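PDB 2GF4: protein Vng1086c from Halobacterium sp., which is of unknown function but binds a calcium ion and belongs to the uncharacterised protein family UPF0058. Local coordinates for residues Gln19-Asp24 against Thr29-Tyr34. Sequence-based numbering, arbitrary orientation.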
ATOM      1  N   GLN A  19      -8.013  19.239   3.067  1.00 30.39           N
ATOM      2  CA  GLN A  19      -7.417  19.554   4.366  1.00 29.51           C
ATOM      3  C   GLN A  19      -5.885  19.415   4.230  1.00 29.47           C
ATOM      4  O   GLN A  19      -5.160  20.357   4.547  1.00 29.10           O
ATOM      5  CB  GLN A  19      -7.918  18.537   5.383  1.00 29.60           C
ATOM      6  CG  GLN A  19      -7.525  18.906   6.771  1.00 30.19           C
ATOM      7  CD  GLN A  19      -7.949  17.902   7.812  1.00 30.85           C
ATOM      8  OE1 GLN A  19      -8.504  16.842   7.512  1.00 26.86           O
ATOM      9  NE2 GLN A  19      -7.670  18.240   9.049  1.00 27.94           N
ATOM     10  N   PHE A  20      -5.403  18.245   3.770  1.00 29.24           N
ATOM     11  CA  PHE A  20      -3.971  17.980   3.600  1.00 29.15           C
ATOM     12  C   PHE A  20      -3.293  19.014   2.689  1.00 29.56           C
ATOM     13  O   PHE A  20      -2.239  19.534   3.060  1.00 28.35           O
ATOM     14  CB  PHE A  20      -3.784  16.572   3.012  1.00 26.86           C
ATOM     15  CG  PHE A  20      -2.361  16.217   2.674  1.00 28.82           C
ATOM     16  CD1 PHE A  20      -1.525  15.601   3.597  1.00 28.89           C
ATOM     17  CD2 PHE A  20      -1.864  16.470   1.405  1.00 29.61           C
ATOM     18  CE1 PHE A  20      -0.234  15.238   3.235  1.00 29.38           C
ATOM     19  CE2 PHE A  20      -0.578  16.104   1.057  1.00 28.35           C
ATOM     20  CZ  PHE A  20       0.232  15.493   1.968  1.00 29.41           C
ATOM     21  N   LEU A  21      -3.896  19.324   1.535  1.00 29.58           N
ATOM     22  CA  LEU A  21      -3.285  20.270   0.611  1.00 31.42           C
ATOM     23  C   LEU A  21      -3.207  21.642   1.214  1.00 33.81           C
ATOM     24  O   LEU A  21      -2.440  22.480   0.748  1.00 36.52           O
ATOM     25  CB  LEU A  21      -4.044  20.272  -0.707  1.00 30.00           C
ATOM     26  CG  LEU A  21      -3.891  18.950  -1.481  1.00 27.88           C
ATOM     27  CD1 LEU A  21      -4.884  19.032  -2.565  1.00 26.60           C
ATOM     28  CD2 LEU A  21      -2.498  18.721  -2.057  1.00 24.84           C
ATOM     29  N   GLY A  22      -3.992  21.871   2.264  1.00 36.23           N
ATOM     30  CA  GLY A  22      -3.919  23.151   2.935  1.00 36.43           C
ATOM     31  C   GLY A  22      -2.770  23.182   3.949  1.00 36.82           C
ATOM     32  O   GLY A  22      -2.499  24.249   4.502  1.00 38.78           O
ATOM     33  N   PHE A  23      -2.061  22.090   4.193  1.00 37.42           N
ATOM     34  CA  PHE A  23      -1.006  22.172   5.198  1.00 38.27           C
ATOM     35  C   PHE A  23       0.285  22.836   4.750  1.00 40.71           C
ATOM     36  O   PHE A  23       0.496  23.158   3.580  1.00 40.26           O
ATOM     37  CB  PHE A  23      -0.688  20.784   5.752  1.00 34.37           C
ATOM     38  CG  PHE A  23      -1.809  20.163   6.532  1.00 31.82           C
ATOM     39  CD1 PHE A  23      -2.774  20.943   7.156  1.00 32.02           C
ATOM     40  CD2 PHE A  23      -1.883  18.799   6.671  1.00 31.02           C
ATOM     41  CE1 PHE A  23      -3.794  20.343   7.875  1.00 31.75           C
ATOM     42  CE2 PHE A  23      -2.896  18.217   7.383  1.00 30.83           C
ATOM     43  CZ  PHE A  23      -3.843  18.984   7.989  1.00 30.19           C
ATOM     44  N   ASP A  24       1.135  23.069   5.729  1.00 45.60           N
ATOM     45  CA  ASP A  24       2.415  23.675   5.492  1.00 49.77           C
ATOM     46  C   ASP A  24       3.366  22.709   4.829  1.00 48.47           C
ATOM     47  O   ASP A  24       3.507  21.563   5.263  1.00 47.04           O
ATOM     48  CB  ASP A  24       3.041  24.047   6.801  1.00 55.60           C
ATOM     49  CG  ASP A  24       3.984  25.184   6.660  1.00 63.00           C
ATOM     50  OD1 ASP A  24       3.565  26.188   6.065  1.00 67.63           O
ATOM     51  OD2 ASP A  24       5.129  25.114   7.125  1.00 67.92           O
ATOM     52  N   THR A  29       1.552  17.239  -5.110  1.00 30.86           N
ATOM     53  CA  THR A  29       1.267  16.278  -6.177  1.00 28.50           C
ATOM     54  C   THR A  29       0.872  14.913  -5.580  1.00 27.37           C
ATOM     55  O   THR A  29       0.701  13.936  -6.329  1.00 26.64           O
ATOM     56  CB  THR A  29       2.524  16.034  -7.047  1.00 27.76           C
ATOM     57  OG1 THR A  29       3.556  15.386  -6.281  1.00 28.74           O
ATOM     58  CG2 THR A  29       3.108  17.327  -7.432  1.00 29.45           C
ATOM     59  N   ALA A  30       0.653  14.833  -4.273  1.00 26.07           N
ATOM     60  CA  ALA A  30       0.386  13.546  -3.667  1.00 24.45           C
ATOM     61  C   ALA A  30      -0.764  12.764  -4.200  1.00 25.06           C
ATOM     62  O   ALA A  30      -0.735  11.524  -4.206  1.00 24.91           O
ATOM     63  CB  ALA A  30       0.234  13.734  -2.211  1.00 24.86           C
ATOM     64  N   PHE A  31      -1.764  13.463  -4.688  1.00 25.80           N
ATOM     65  CA  PHE A  31      -2.917  12.737  -5.160  1.00 25.74           C
ATOM     66  C   PHE A  31      -2.991  12.666  -6.652  1.00 25.85           C
ATOM     67  O   PHE A  31      -4.090  12.548  -7.199  1.00 24.84           O
ATOM     68  CB  PHE A  31      -4.165  13.374  -4.574  1.00 28.31           C
ATOM     69  CG  PHE A  31      -4.171  13.360  -3.087  1.00 32.65           C
ATOM     70  CD1 PHE A  31      -3.671  14.421  -2.364  1.00 34.11           C
ATOM     71  CD2 PHE A  31      -4.668  12.269  -2.404  1.00 34.86           C
ATOM     72  CE1 PHE A  31      -3.670  14.387  -1.003  1.00 35.65           C
ATOM     73  CE2 PHE A  31      -4.659  12.247  -1.044  1.00 35.64           C
ATOM     74  CZ  PHE A  31      -4.165  13.304  -0.348  1.00 35.22           C
ATOM     75  N   ALA A  32      -1.867  12.667  -7.324  1.00 27.02           N
ATOM     76  CA  ALA A  32      -1.969  12.649  -8.763  1.00 29.98           C
ATOM     77  C   ALA A  32      -2.577  11.413  -9.363  1.00 29.68           C
ATOM     78  O   ALA A  32      -3.160  11.513 -10.443  1.00 29.19           O
ATOM     79  CB  ALA A  32      -0.679  12.913  -9.343  1.00 31.54           C
ATOM     80  N   ALA A  33      -2.486  10.267  -8.704  1.00 28.31           N
ATOM     81  CA  ALA A  33      -3.142   9.102  -9.273  1.00 28.76           C
ATOM     82  C   ALA A  33      -4.664   9.216  -9.126  1.00 28.20           C
ATOM     83  O   ALA A  33      -5.378   8.795 -10.039  1.00 27.90           O
ATOM     84  CB  ALA A  33      -2.691   7.927  -8.604  1.00 30.27           C
ATOM     85  N   TYR A  34      -5.170   9.731  -8.002  1.00 27.12           N
ATOM     86  CA  TYR A  34      -6.612   9.886  -7.865  1.00 25.27           C
ATOM     87  C   TYR A  34      -7.107  10.820  -8.976  1.00 25.03           C
ATOM     88  O   TYR A  34      -8.130  10.519  -9.571  1.00 24.84           O
ATOM     89  CB  TYR A  34      -6.950  10.485  -6.507  1.00 23.41           C
ATOM     90  CG  TYR A  34      -8.349  11.008  -6.397  1.00 23.87           C
ATOM     91  CD1 TYR A  34      -9.419  10.154  -6.154  1.00 20.97           C
ATOM     92  CD2 TYR A  34      -8.595  12.370  -6.486  1.00 22.80           C
ATOM     93  CE1 TYR A  34     -10.673  10.645  -5.997  1.00 22.46           C
ATOM     94  CE2 TYR A  34      -9.847  12.864  -6.340  1.00 22.16           C
ATOM     95  CZ  TYR A  34     -10.869  11.993  -6.090  1.00 21.96           C
ATOM     96  OH  TYR A  34     -12.134  12.473  -5.961  1.00 21.88           O
TER
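An offset edge-to-face aromatic pair joins the C-terminal part of helix 3-21 to the turn before the short helix 32-37: the edge of the Phe31 ring is turned toward the face of Phe20. The ring planes stand at 86°, with centroids 5.7 Å apart. Contact is made at one corner of the Phe31 ring, where CE1 of Phe31 lies 3.7 Å from CD2 of Phe20 and 4.1 Å from CE2 of Phe20. CG of Phe20 is anti to the backbone N (chi1 175°), which carries the ring out from the C-terminal part of helix 3-21 toward the returning chain. CE2 of Phe20 also meets the methyl CB of Ala30 at 4.1 Å, so Phe20 packs on two consecutive residues. Those two form the centre of a type I beta turn from Thr29 to Ala32, closed by the hydrogen bond from Ala32 N to Thr29 O (3.0 Å); Phe31 is also the N-cap of helix 32-37. On the Leu21 side the touch is looser: CD2 of Leu21 approaches the Phe31 edge near the ring plane, 4.5 Å from CD1 of Phe31. No hydrogen bond crosses between the segments, and the contact is wholly apolar. Helix 48-71 packs against both rings, with Ala65 and Met66 on Phe20 and Ala61 on Phe31. The Phe31 side chain lies about 11 Å from the bound calcium ion, which Asp38 and Glu40 ligate.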